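Local coordinates for protein geranyltranstransferase (Marinomonas sp. MED121, PDB 4F62) that probably condenses isopentenyl diphosphate with allylic diphosphates to build prenyl chains, as a putative farnesyl-diphosphate synthase, at residues A73-L87 against A111-L125. Residues are numbered along the deposited sequence; the frame is centred on the assembly and turned at random.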
loop_
_atom_site.group_PDB
_atom_site.type_symbol
_atom_site.label_atom_id
_atom_site.label_comp_id
_atom_site.label_asym_id
_atom_site.label_seq_id
_atom_site.Cartn_x
_atom_site.Cartn_y
_atom_site.Cartn_z
ATOM N N ALA A 73 -4.530 -4.370 -9.788
ATOM C CA ALA A 73 -3.678 -3.715 -8.792
ATOM C C ALA A 73 -3.068 -2.449 -9.364
ATOM O O ALA A 73 -3.043 -1.402 -8.704
ATOM C CB ALA A 73 -2.563 -4.648 -8.301
ATOM N N LEU A 74 -2.563 -2.548 -10.588
ATOM C CA LEU A 74 -1.967 -1.388 -11.256
ATOM C C LEU A 74 -3.007 -0.286 -11.452
ATOM O O LEU A 74 -2.719 0.897 -11.259
ATOM C CB LEU A 74 -1.384 -1.802 -12.614
ATOM C CG LEU A 74 -0.090 -2.613 -12.491
ATOM C CD1 LEU A 74 0.129 -3.428 -13.744
ATOM C CD2 LEU A 74 1.085 -1.682 -12.265
ATOM N N GLU A 75 -4.225 -0.666 -11.828
ATOM C CA GLU A 75 -5.269 0.342 -12.008
ATOM C C GLU A 75 -5.630 1.001 -10.667
ATOM O O GLU A 75 -5.927 2.198 -10.615
ATOM C CB GLU A 75 -6.513 -0.260 -12.685
ATOM C CG GLU A 75 -7.570 0.774 -13.035
ATOM C CD GLU A 75 -7.119 1.750 -14.142
ATOM O OE1 GLU A 75 -6.118 1.466 -14.837
ATOM O OE2 GLU A 75 -7.780 2.804 -14.334
ATOM N N SER A 76 -5.579 0.225 -9.584
ATOM C CA SER A 76 -5.887 0.763 -8.253
ATOM C C SER A 76 -4.829 1.738 -7.782
ATOM O O SER A 76 -5.153 2.778 -7.203
ATOM C CB SER A 76 -6.073 -0.348 -7.204
ATOM O OG SER A 76 -7.229 -1.103 -7.526
ATOM N N ILE A 77 -3.566 1.396 -8.015
ATOM C CA ILE A 77 -2.476 2.311 -7.718
ATOM C C ILE A 77 -2.650 3.615 -8.515
ATOM O O ILE A 77 -2.601 4.713 -7.949
ATOM C CB ILE A 77 -1.101 1.683 -8.022
ATOM C CG1 ILE A 77 -0.828 0.549 -7.024
ATOM C CG2 ILE A 77 -0.001 2.736 -7.916
ATOM C CD1 ILE A 77 -0.800 1.021 -5.547
ATOM N N HIS A 78 -2.878 3.480 -9.818
ATOM C CA HIS A 78 -3.056 4.627 -10.697
ATOM C C HIS A 78 -4.216 5.493 -10.198
ATOM O O HIS A 78 -4.087 6.724 -10.084
ATOM C CB HIS A 78 -3.299 4.145 -12.132
ATOM C CG HIS A 78 -3.568 5.250 -13.106
ATOM N ND1 HIS A 78 -2.689 6.293 -13.313
ATOM C CD2 HIS A 78 -4.617 5.471 -13.927
ATOM C CE1 HIS A 78 -3.190 7.114 -14.220
ATOM N NE2 HIS A 78 -4.362 6.634 -14.614
ATOM N N ALA A 79 -5.334 4.851 -9.865
ATOM C CA ALA A 79 -6.515 5.587 -9.402
ATOM C C ALA A 79 -6.250 6.316 -8.086
ATOM O O ALA A 79 -6.669 7.462 -7.912
ATOM C CB ALA A 79 -7.739 4.657 -9.271
ATOM N N TYR A 80 -5.561 5.655 -7.161
ATOM C CA TYR A 80 -5.212 6.309 -5.905
ATOM C C TYR A 80 -4.347 7.529 -6.166
ATOM O O TYR A 80 -4.587 8.608 -5.599
ATOM C CB TYR A 80 -4.566 5.321 -4.912
ATOM C CG TYR A 80 -3.129 5.598 -4.484
ATOM C CD1 TYR A 80 -2.797 6.700 -3.692
ATOM C CD2 TYR A 80 -2.111 4.712 -4.822
ATOM C CE1 TYR A 80 -1.479 6.930 -3.298
ATOM C CE2 TYR A 80 -0.800 4.930 -4.425
ATOM C CZ TYR A 80 -0.488 6.035 -3.667
ATOM O OH TYR A 80 0.824 6.239 -3.282
ATOM N N SER A 81 -3.348 7.373 -7.031
ATOM C CA SER A 81 -2.440 8.488 -7.304
ATOM C C SER A 81 -3.156 9.707 -7.888
ATOM O O SER A 81 -2.762 10.838 -7.612
ATOM C CB SER A 81 -1.310 8.064 -8.239
ATOM O OG SER A 81 -1.776 7.955 -9.567
ATOM N N LEU A 82 -4.193 9.478 -8.696
ATOM C CA LEU A 82 -4.969 10.578 -9.275
ATOM C C LEU A 82 -5.773 11.337 -8.214
ATOM O O LEU A 82 -5.859 12.565 -8.253
ATOM C CB LEU A 82 -5.908 10.062 -10.376
ATOM C CG LEU A 82 -5.235 9.454 -11.614
ATOM C CD1 LEU A 82 -6.267 8.883 -12.591
ATOM C CD2 LEU A 82 -4.379 10.507 -12.309
ATOM N N ILE A 83 -6.370 10.609 -7.272
ATOM C CA ILE A 83 -7.145 11.241 -6.209
ATOM C C ILE A 83 -6.244 12.137 -5.378
ATOM O O ILE A 83 -6.530 13.318 -5.163
ATOM C CB ILE A 83 -7.764 10.189 -5.261
ATOM C CG1 ILE A 83 -8.742 9.290 -6.016
ATOM C CG2 ILE A 83 -8.493 10.870 -4.118
ATOM C CD1 ILE A 83 -9.297 8.177 -5.138
ATOM N N HIS A 84 -5.144 11.567 -4.905
ATOM C CA HIS A 84 -4.212 12.323 -4.078
ATOM C C HIS A 84 -3.576 13.460 -4.872
ATOM O O HIS A 84 -3.182 14.473 -4.308
ATOM C CB HIS A 84 -3.145 11.408 -3.483
ATOM C CG HIS A 84 -3.641 10.630 -2.303
ATOM N ND1 HIS A 84 -2.780 9.902 -1.489
ATOM C CD2 HIS A 84 -4.867 10.467 -1.783
ATOM C CE1 HIS A 84 -3.480 9.322 -0.530
ATOM N NE2 HIS A 84 -4.764 9.654 -0.686
ATOM N N ASP A 85 -3.499 13.306 -6.184
ATOM C CA ASP A 85 -2.914 14.350 -7.004
ATOM C C ASP A 85 -3.867 15.535 -7.205
ATOM O O ASP A 85 -3.417 16.659 -7.441
ATOM C CB ASP A 85 -2.470 13.783 -8.350
ATOM C CG ASP A 85 -1.337 14.577 -8.968
ATOM O OD1 ASP A 85 -0.300 14.761 -8.289
ATOM O OD2 ASP A 85 -1.490 15.028 -10.124
ATOM N N ASP A 86 -5.175 15.288 -7.113
ATOM C CA ASP A 86 -6.174 16.351 -7.280
ATOM C C ASP A 86 -6.347 17.161 -5.997
ATOM O O ASP A 86 -7.000 18.200 -6.004
ATOM C CB ASP A 86 -7.535 15.779 -7.701
ATOM C CG ASP A 86 -7.516 15.177 -9.096
ATOM O OD1 ASP A 86 -6.846 15.745 -9.984
ATOM O OD2 ASP A 86 -8.176 14.134 -9.301
ATOM N N LEU A 87 -5.778 16.671 -4.899
ATOM C CA LEU A 87 -5.862 17.362 -3.618
ATOM C C LEU A 87 -5.273 18.771 -3.726
ATOM O O LEU A 87 -4.202 18.951 -4.301
ATOM C CB LEU A 87 -5.145 16.568 -2.525
ATOM C CG LEU A 87 -5.892 15.314 -2.057
ATOM C CD1 LEU A 87 -5.084 14.531 -1.041
ATOM C CD2 LEU A 87 -7.237 15.717 -1.469
ATOM N N ALA A 111 -11.439 11.946 0.215
ATOM C CA ALA A 111 -10.535 11.671 -0.896
ATOM C C ALA A 111 -9.198 11.121 -0.404
ATOM O O ALA A 111 -8.634 10.199 -1.001
ATOM C CB ALA A 111 -10.326 12.930 -1.740
ATOM N N ILE A 112 -8.685 11.685 0.684
ATOM C CA ILE A 112 -7.428 11.203 1.244
ATOM C C ILE A 112 -7.535 9.728 1.650
ATOM O O ILE A 112 -6.653 8.922 1.338
ATOM C CB ILE A 112 -7.002 12.031 2.475
ATOM C CG1 ILE A 112 -6.597 13.444 2.052
ATOM C CG2 ILE A 112 -5.841 11.350 3.216
ATOM C CD1 ILE A 112 -6.443 14.411 3.225
ATOM N N LEU A 113 -8.616 9.378 2.345
ATOM C CA LEU A 113 -8.794 8.004 2.827
ATOM C C LEU A 113 -9.070 7.037 1.671
ATOM O O LEU A 113 -8.586 5.903 1.681
ATOM C CB LEU A 113 -9.922 7.928 3.865
ATOM C CG LEU A 113 -9.715 8.703 5.167
ATOM C CD1 LEU A 113 -10.910 8.527 6.122
ATOM C CD2 LEU A 113 -8.406 8.291 5.837
ATOM N N ALA A 114 -9.831 7.485 0.669
ATOM C CA ALA A 114 -10.118 6.640 -0.493
ATOM C C ALA A 114 -8.839 6.320 -1.252
ATOM O O ALA A 114 -8.660 5.206 -1.742
ATOM C CB ALA A 114 -11.139 7.302 -1.428
ATOM N N GLY A 115 -7.951 7.303 -1.361
ATOM C CA GLY A 115 -6.666 7.072 -1.990
ATOM C C GLY A 115 -5.860 6.045 -1.209
ATOM O O GLY A 115 -5.321 5.091 -1.781
ATOM N N ASP A 116 -5.762 6.249 0.101
ATOM C CA ASP A 116 -5.027 5.324 0.965
ATOM C C ASP A 116 -5.576 3.914 0.850
ATOM O O ASP A 116 -4.822 2.942 0.779
ATOM C CB ASP A 116 -5.123 5.773 2.426
ATOM C CG ASP A 116 -4.324 7.032 2.694
ATOM O OD1 ASP A 116 -3.433 7.342 1.869
ATOM O OD2 ASP A 116 -4.572 7.695 3.730
ATOM N N ALA A 117 -6.896 3.806 0.830
ATOM C CA ALA A 117 -7.537 2.496 0.771
ATOM C C ALA A 117 -7.345 1.852 -0.596
ATOM O O ALA A 117 -7.239 0.638 -0.702
ATOM C CB ALA A 117 -9.017 2.615 1.095
ATOM N N LEU A 118 -7.315 2.662 -1.648
ATOM C CA LEU A 118 -7.072 2.105 -2.974
ATOM C C LEU A 118 -5.662 1.551 -3.077
ATOM O O LEU A 118 -5.440 0.561 -3.773
ATOM C CB LEU A 118 -7.333 3.130 -4.080
ATOM C CG LEU A 118 -8.821 3.295 -4.456
ATOM C CD1 LEU A 118 -9.034 4.543 -5.309
ATOM C CD2 LEU A 118 -9.329 2.077 -5.208
ATOM N N GLN A 119 -4.700 2.177 -2.397
ATOM C CA GLN A 119 -3.362 1.583 -2.360
ATOM C C GLN A 119 -3.381 0.221 -1.656
ATOM O O GLN A 119 -2.804 -0.750 -2.154
ATOM C CB GLN A 119 -2.287 2.495 -1.723
ATOM C CG GLN A 119 -0.990 1.705 -1.553
ATOM C CD GLN A 119 0.243 2.518 -1.158
ATOM O OE1 GLN A 119 1.346 1.970 -1.128
ATOM N NE2 GLN A 119 0.064 3.808 -0.838
ATOM N N THR A 120 -4.049 0.132 -0.508
ATOM C CA THR A 120 -4.078 -1.145 0.208
ATOM C C THR A 120 -4.821 -2.189 -0.624
ATOM O O THR A 120 -4.506 -3.376 -0.572
ATOM C CB THR A 120 -4.794 -1.033 1.562
ATOM O OG1 THR A 120 -4.338 0.137 2.247
ATOM C CG2 THR A 120 -4.533 -2.291 2.418
ATOM N N PHE A 121 -5.829 -1.753 -1.372
ATOM C CA PHE A 121 -6.614 -2.681 -2.186
ATOM C C PHE A 121 -5.727 -3.297 -3.286
ATOM O O PHE A 121 -5.902 -4.458 -3.653
ATOM C CB PHE A 121 -7.818 -1.944 -2.774
ATOM C CG PHE A 121 -8.712 -2.800 -3.627
ATOM C CD1 PHE A 121 -9.286 -3.949 -3.116
ATOM C CD2 PHE A 121 -9.015 -2.421 -4.937
ATOM C CE1 PHE A 121 -10.131 -4.740 -3.893
ATOM C CE2 PHE A 121 -9.868 -3.207 -5.729
ATOM C CZ PHE A 121 -10.421 -4.364 -5.207
ATOM N N ALA A 122 -4.775 -2.523 -3.805
ATOM C CA ALA A 122 -3.851 -3.048 -4.810
ATOM C C ALA A 122 -3.111 -4.255 -4.256
ATOM O O ALA A 122 -2.953 -5.273 -4.927
ATOM C CB ALA A 122 -2.863 -1.988 -5.237
ATOM N N PHE A 123 -2.682 -4.151 -3.006
ATOM C CA PHE A 123 -1.957 -5.250 -2.389
ATOM C C PHE A 123 -2.880 -6.373 -1.983
ATOM O O PHE A 123 -2.468 -7.532 -1.941
ATOM C CB PHE A 123 -1.070 -4.735 -1.247
ATOM C CG PHE A 123 0.038 -3.827 -1.738
ATOM C CD1 PHE A 123 1.169 -4.362 -2.347
ATOM C CD2 PHE A 123 -0.075 -2.439 -1.637
ATOM C CE1 PHE A 123 2.191 -3.533 -2.819
ATOM C CE2 PHE A 123 0.937 -1.600 -2.105
ATOM C CZ PHE A 123 2.079 -2.150 -2.698
ATOM N N GLU A 124 -4.143 -6.041 -1.720
ATOM C CA GLU A 124 -5.135 -7.069 -1.441
ATOM C C GLU A 124 -5.300 -7.923 -2.699
ATOM O O GLU A 124 -5.346 -9.153 -2.632
ATOM C CB GLU A 124 -6.482 -6.438 -1.051
ATOM C CG GLU A 124 -7.609 -7.467 -0.806
ATOM C CD GLU A 124 -8.956 -6.812 -0.463
ATOM O OE1 GLU A 124 -8.993 -5.610 -0.084
ATOM O OE2 GLU A 124 -9.987 -7.499 -0.581
ATOM N N LEU A 125 -5.381 -7.254 -3.842
ATOM C CA LEU A 125 -5.600 -7.914 -5.139
ATOM C C LEU A 125 -4.488 -8.914 -5.419
ATOM O O LEU A 125 -4.741 -10.029 -5.874
ATOM C CB LEU A 125 -5.655 -6.860 -6.263
ATOM C CG LEU A 125 -6.958 -6.046 -6.287
ATOM C CD1 LEU A 125 -6.840 -4.786 -7.113
ATOM C CD2 LEU A 125 -8.098 -6.930 -6.808
#
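The Tyr80 ring carries Gln119 CB over one face, a CH-pi contact 4.1 Å from the ring centroid. The Gln119 amide lies nearly parallel to that ring, 17° apart. These residues join two antiparallel helices of the all-alpha isoprenoid synthase fold, 65-86 and 108-126, whose segment axes approach to 8.0 Å. At the edge of the Tyr80 ring, in its plane, sits His84 ND1. Tyr80 CD1 lies over one face of the His84 imidazole, offset toward its rim. At the edge of that imidazole, near its plane, lie Ala111 O, Ile112 O and, beside CE1 at 3.1 Å, OD1 of Asp116 of the same chain.

His84 NE2 donates to Ile112 O at 2.9 Å, in the carbonyl plane and on a lone pair. His84 ND1 is hydrogen-bonded to Asp116 OD2 of the second subunit, so both nitrogens fix the ring's rotation. Gln119 OE1, also at the dimer interface, is hydrogen-bonded to Thr120 OG1 of the second subunit. Gln119 CG stands anti to the backbone N (chi1 172°), and the extended chain runs alongside Tyr80.

With an alanine in place of Tyr80, Gln119 CB would probably lose its ring face, and the His84 ring the CD1 over it.

Gly115 lets the backbones come close: its CA is 4.2 Å from Tyr80 CA. Ile83 fits as a knob among Ala111, Ala114, Gly115 and Leu118, its CD1 3.6 Å from Leu118 CD1.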